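Local coordinates for chitin oligosaccharide binding protein NagB2 (Paenibacillus sp. FPU-7, PDB 7EHU) that binds chitin oligosaccharides such as N,N'-diacetylchitobiose and N,N',N''-triacetylchitotriose, probably delivering them to an uptake transporter as an extracellular solute-binding protein, at residues V392-S403 and K420-N429. Residues are numbered along the deposited sequence; the frame is centred on the assembly and turned at random.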
loop_
_atom_site.group_PDB
_atom_site.type_symbol
_atom_site.label_atom_id
_atom_site.label_comp_id
_atom_site.label_asym_id
_atom_site.label_seq_id
_atom_site.Cartn_x
_atom_site.Cartn_y
_atom_site.Cartn_z
ATOM N N VAL A 392 -9.480 -4.637 -9.145
ATOM C CA VAL A 392 -9.770 -6.003 -9.545
ATOM C C VAL A 392 -10.286 -6.773 -8.340
ATOM O O VAL A 392 -10.051 -6.418 -7.184
ATOM C CB VAL A 392 -8.583 -6.742 -10.207
ATOM C CG1 VAL A 392 -8.048 -5.966 -11.392
ATOM C CG2 VAL A 392 -7.489 -7.019 -9.193
ATOM N N GLN A 393 -10.984 -7.850 -8.636
ATOM C CA GLN A 393 -11.592 -8.656 -7.604
ATOM C C GLN A 393 -10.512 -9.348 -6.769
ATOM O O GLN A 393 -9.433 -9.662 -7.284
ATOM C CB GLN A 393 -12.479 -9.708 -8.259
ATOM C CG GLN A 393 -13.655 -9.155 -9.083
ATOM C CD GLN A 393 -13.345 -8.873 -10.603
ATOM O OE1 GLN A 393 -12.203 -8.542 -11.011
ATOM N NE2 GLN A 393 -14.385 -9.009 -11.439
ATOM N N PRO A 394 -10.787 -9.604 -5.471
ATOM C CA PRO A 394 -9.801 -10.286 -4.616
ATOM C C PRO A 394 -9.226 -11.559 -5.213
ATOM O O PRO A 394 -8.016 -11.805 -5.118
ATOM C CB PRO A 394 -10.604 -10.541 -3.331
ATOM C CG PRO A 394 -11.511 -9.365 -3.252
ATOM C CD PRO A 394 -11.940 -9.126 -4.687
ATOM N N LYS A 395 -10.058 -12.371 -5.851
ATOM C CA LYS A 395 -9.555 -13.591 -6.464
ATOM C C LYS A 395 -8.512 -13.309 -7.542
ATOM O O LYS A 395 -7.543 -14.073 -7.699
ATOM C CB LYS A 395 -10.714 -14.372 -7.074
ATOM C CG LYS A 395 -10.205 -15.618 -7.681
ATOM C CD LYS A 395 -9.665 -16.659 -6.770
ATOM C CE LYS A 395 -9.235 -17.813 -7.683
ATOM N NZ LYS A 395 -10.256 -18.449 -8.485
ATOM N N VAL A 396 -8.720 -12.251 -8.325
ATOM C CA VAL A 396 -7.759 -11.872 -9.357
ATOM C C VAL A 396 -6.443 -11.446 -8.713
ATOM O O VAL A 396 -5.356 -11.854 -9.141
ATOM C CB VAL A 396 -8.362 -10.761 -10.251
ATOM C CG1 VAL A 396 -7.341 -10.234 -11.261
ATOM C CG2 VAL A 396 -9.626 -11.248 -10.965
ATOM N N LYS A 397 -6.526 -10.630 -7.665
ATOM C CA LYS A 397 -5.330 -10.190 -6.955
ATOM C C LYS A 397 -4.515 -11.373 -6.444
ATOM O O LYS A 397 -3.295 -11.431 -6.646
ATOM C CB LYS A 397 -5.707 -9.282 -5.783
ATOM C CG LYS A 397 -4.536 -8.755 -5.008
ATOM C CD LYS A 397 -4.947 -8.091 -3.703
ATOM C CE LYS A 397 -5.239 -9.080 -2.609
ATOM N NZ LYS A 397 -5.568 -8.368 -1.365
ATOM N N VAL A 398 -5.159 -12.299 -5.729
ATOM C CA VAL A 398 -4.439 -13.429 -5.144
ATOM C C VAL A 398 -3.840 -14.306 -6.242
ATOM O O VAL A 398 -2.729 -14.837 -6.112
ATOM C CB VAL A 398 -5.384 -14.187 -4.186
ATOM C CG1 VAL A 398 -4.766 -15.469 -3.651
ATOM C CG2 VAL A 398 -5.783 -13.282 -3.012
ATOM N N THR A 399 -4.552 -14.458 -7.358
ATOM C CA THR A 399 -3.996 -15.215 -8.470
ATOM C C THR A 399 -2.755 -14.530 -9.032
ATOM O O THR A 399 -1.778 -15.204 -9.391
ATOM C CB THR A 399 -5.063 -15.398 -9.547
ATOM O OG1 THR A 399 -6.188 -16.095 -8.999
ATOM C CG2 THR A 399 -4.536 -16.208 -10.717
ATOM N N LEU A 400 -2.759 -13.195 -9.131
ATOM C CA LEU A 400 -1.557 -12.517 -9.614
ATOM C C LEU A 400 -0.392 -12.722 -8.656
ATOM O O LEU A 400 0.745 -12.932 -9.090
ATOM C CB LEU A 400 -1.806 -11.030 -9.839
ATOM C CG LEU A 400 -0.650 -10.292 -10.512
ATOM C CD1 LEU A 400 -0.384 -10.809 -11.929
ATOM C CD2 LEU A 400 -0.905 -8.799 -10.535
ATOM N N GLU A 401 -0.645 -12.652 -7.345
ATOM C CA GLU A 401 0.402 -12.898 -6.351
ATOM C C GLU A 401 1.065 -14.251 -6.569
ATOM O O GLU A 401 2.299 -14.357 -6.615
ATOM C CB GLU A 401 -0.187 -12.825 -4.938
ATOM C CG GLU A 401 -0.626 -11.449 -4.560
ATOM C CD GLU A 401 -1.441 -11.381 -3.283
ATOM O OE1 GLU A 401 -1.620 -12.425 -2.599
ATOM O OE2 GLU A 401 -1.913 -10.279 -2.952
ATOM N N GLN A 402 0.256 -15.305 -6.675
ATOM C CA GLN A 402 0.810 -16.630 -6.945
ATOM C C GLN A 402 1.564 -16.651 -8.261
ATOM O O GLN A 402 2.627 -17.284 -8.372
ATOM C CB GLN A 402 -0.330 -17.653 -7.048
ATOM C CG GLN A 402 -1.075 -17.976 -5.772
ATOM C CD GLN A 402 -0.172 -18.289 -4.599
ATOM O OE1 GLN A 402 -0.131 -17.544 -3.623
ATOM N NE2 GLN A 402 0.541 -19.411 -4.677
ATOM N N SER A 403 0.979 -16.034 -9.293
ATOM C CA SER A 403 1.559 -16.089 -10.630
ATOM C C SER A 403 2.905 -15.387 -10.702
ATOM O O SER A 403 3.823 -15.884 -11.365
ATOM C CB SER A 403 0.591 -15.532 -11.680
ATOM O OG SER A 403 -0.654 -16.221 -11.660
ATOM N N LYS A 420 -3.171 -17.128 -17.834
ATOM C CA LYS A 420 -3.791 -17.540 -16.578
ATOM C C LYS A 420 -4.565 -16.387 -15.949
ATOM O O LYS A 420 -5.683 -16.570 -15.454
ATOM C CB LYS A 420 -2.687 -18.054 -15.645
ATOM C CG LYS A 420 -3.099 -18.542 -14.260
ATOM C CD LYS A 420 -1.845 -18.950 -13.467
ATOM C CE LYS A 420 -2.120 -19.201 -11.987
ATOM N NZ LYS A 420 -0.870 -19.126 -11.128
ATOM N N MET A 421 -4.003 -15.184 -15.998
ATOM C CA MET A 421 -4.668 -14.021 -15.417
ATOM C C MET A 421 -5.945 -13.686 -16.154
ATOM O O MET A 421 -6.959 -13.371 -15.529
ATOM C CB MET A 421 -3.719 -12.835 -15.417
ATOM C CG MET A 421 -2.621 -12.870 -14.391
ATOM S SD MET A 421 -3.200 -13.233 -12.693
ATOM C CE MET A 421 -4.376 -12.021 -12.419
ATOM N N GLN A 422 -5.934 -13.757 -17.480
ATOM C CA GLN A 422 -7.167 -13.428 -18.191
ATOM C C GLN A 422 -8.234 -14.498 -17.976
ATOM O O GLN A 422 -9.428 -14.178 -17.931
ATOM C CB GLN A 422 -6.911 -13.210 -19.683
ATOM C CG GLN A 422 -8.088 -12.558 -20.415
ATOM C CD GLN A 422 -8.517 -11.246 -19.766
ATOM O OE1 GLN A 422 -7.680 -10.469 -19.322
ATOM N NE2 GLN A 422 -9.819 -11.001 -19.701
ATOM N N LYS A 423 -7.831 -15.760 -17.793
ATOM C CA LYS A 423 -8.800 -16.804 -17.482
ATOM C C LYS A 423 -9.511 -16.494 -16.170
ATOM O O LYS A 423 -10.745 -16.544 -16.094
ATOM C CB LYS A 423 -8.096 -18.162 -17.432
ATOM C CG LYS A 423 -9.026 -19.352 -17.229
ATOM C CD LYS A 423 -8.247 -20.675 -17.222
ATOM C CE LYS A 423 -8.953 -21.765 -16.399
ATOM N NZ LYS A 423 -10.401 -21.470 -16.160
ATOM N N VAL A 424 -8.750 -16.152 -15.122
ATOM C CA VAL A 424 -9.382 -15.829 -13.843
ATOM C C VAL A 424 -10.178 -14.530 -13.939
ATOM O O VAL A 424 -11.251 -14.405 -13.327
ATOM C CB VAL A 424 -8.408 -15.843 -12.640
ATOM C CG1 VAL A 424 -7.747 -17.221 -12.500
ATOM C CG2 VAL A 424 -7.360 -14.730 -12.724
ATOM N N GLN A 425 -9.691 -13.560 -14.724
ATOM C CA GLN A 425 -10.404 -12.294 -14.872
ATOM C C GLN A 425 -11.750 -12.500 -15.545
ATOM O O GLN A 425 -12.764 -11.913 -15.133
ATOM C CB GLN A 425 -9.563 -11.337 -15.711
ATOM C CG GLN A 425 -10.114 -9.927 -15.798
ATOM C CD GLN A 425 -10.109 -9.261 -14.444
ATOM O OE1 GLN A 425 -9.046 -8.900 -13.942
ATOM N NE2 GLN A 425 -11.273 -9.089 -13.843
ATOM N N ASP A 426 -11.775 -13.324 -16.600
ATOM C CA ASP A 426 -13.025 -13.644 -17.279
ATOM C C ASP A 426 -14.002 -14.320 -16.330
ATOM O O ASP A 426 -15.198 -14.007 -16.338
ATOM C CB ASP A 426 -12.752 -14.563 -18.471
ATOM C CG ASP A 426 -12.125 -13.841 -19.651
ATOM O OD1 ASP A 426 -12.253 -12.608 -19.748
ATOM O OD2 ASP A 426 -11.548 -14.528 -20.518
ATOM N N GLU A 427 -13.508 -15.265 -15.524
ATOM C CA GLU A 427 -14.350 -15.948 -14.545
ATOM C C GLU A 427 -14.915 -14.964 -13.534
ATOM O O GLU A 427 -16.109 -15.003 -13.211
ATOM C CB GLU A 427 -13.552 -17.064 -13.852
ATOM C CG GLU A 427 -13.332 -18.271 -14.763
ATOM C CD GLU A 427 -12.152 -19.165 -14.392
ATOM O OE1 GLU A 427 -11.329 -18.796 -13.524
ATOM O OE2 GLU A 427 -12.048 -20.249 -15.011
ATOM N N ALA A 428 -14.081 -14.043 -13.056
ATOM C CA ALA A 428 -14.535 -13.082 -12.059
ATOM C C ALA A 428 -15.536 -12.104 -12.655
ATOM O O ALA A 428 -16.471 -11.679 -11.972
ATOM C CB ALA A 428 -13.336 -12.330 -11.481
ATOM N N ASN A 429 -15.343 -11.725 -13.920
ATOM C CA ASN A 429 -16.251 -10.773 -14.550
ATOM C C ASN A 429 -17.609 -11.400 -14.812
ATOM O O ASN A 429 -18.631 -10.706 -14.772
ATOM C CB ASN A 429 -15.651 -10.262 -15.858
ATOM C CG ASN A 429 -14.460 -9.332 -15.627
ATOM O OD1 ASN A 429 -14.186 -8.904 -14.492
ATOM N ND2 ASN A 429 -13.752 -9.003 -16.702
#
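The side-chain amide of Q393 lies with one face on A428, whose CB sits 3.6 Å from Q393 CD, while its polar edge turns to two amides of the other helix. Q393 NE2 gives a nearly straight bond (168° at the hydrogen) to N429 OD1, 3.1 Å away and in the carbonyl plane, and Q393 OE1 accepts from Q425 NE2 at 3.0 Å. A bend at chi2 (89°) swings the amide across the opposing helix. Q425 NE2 also donates to N429 OD1 at 3.0 Å, from above its carbonyl plane, closing a triangle of three amides; two donors thus grip N429 OD1. The face of the Q425 amide receives V396 CG2, and Q425 OE1 is bonded to the indole NH of W227. Without this amide, as with an alanine in place of Q393, Q425 NE2 and N429 OD1 would each probably lose a partner and A428 CB its flat cover. Farther along, V396 and M421 are knobs in opposing holes: the methionine, bent at chi2 and chi3, folds CE to 3.7 Å from V396 CG1 and lays SD along L400. T399 CG2 meets V424 CG2 tip to tip at 3.8 Å. K420 NZ donates to S403 OG at 3.0 Å, and that hydroxyl in turn donates a hydrogen bond to T399 O, the carbonyl one turn back in its own helix; E406 pairs with the same lysine. With axes 9.3 Å apart and 168° between their directions, 394-403 and 420-429 form an antiparallel helical hairpin, the last two helices of this solute-binding protein, whose V392 end lies about 10 Å from a bound NAG.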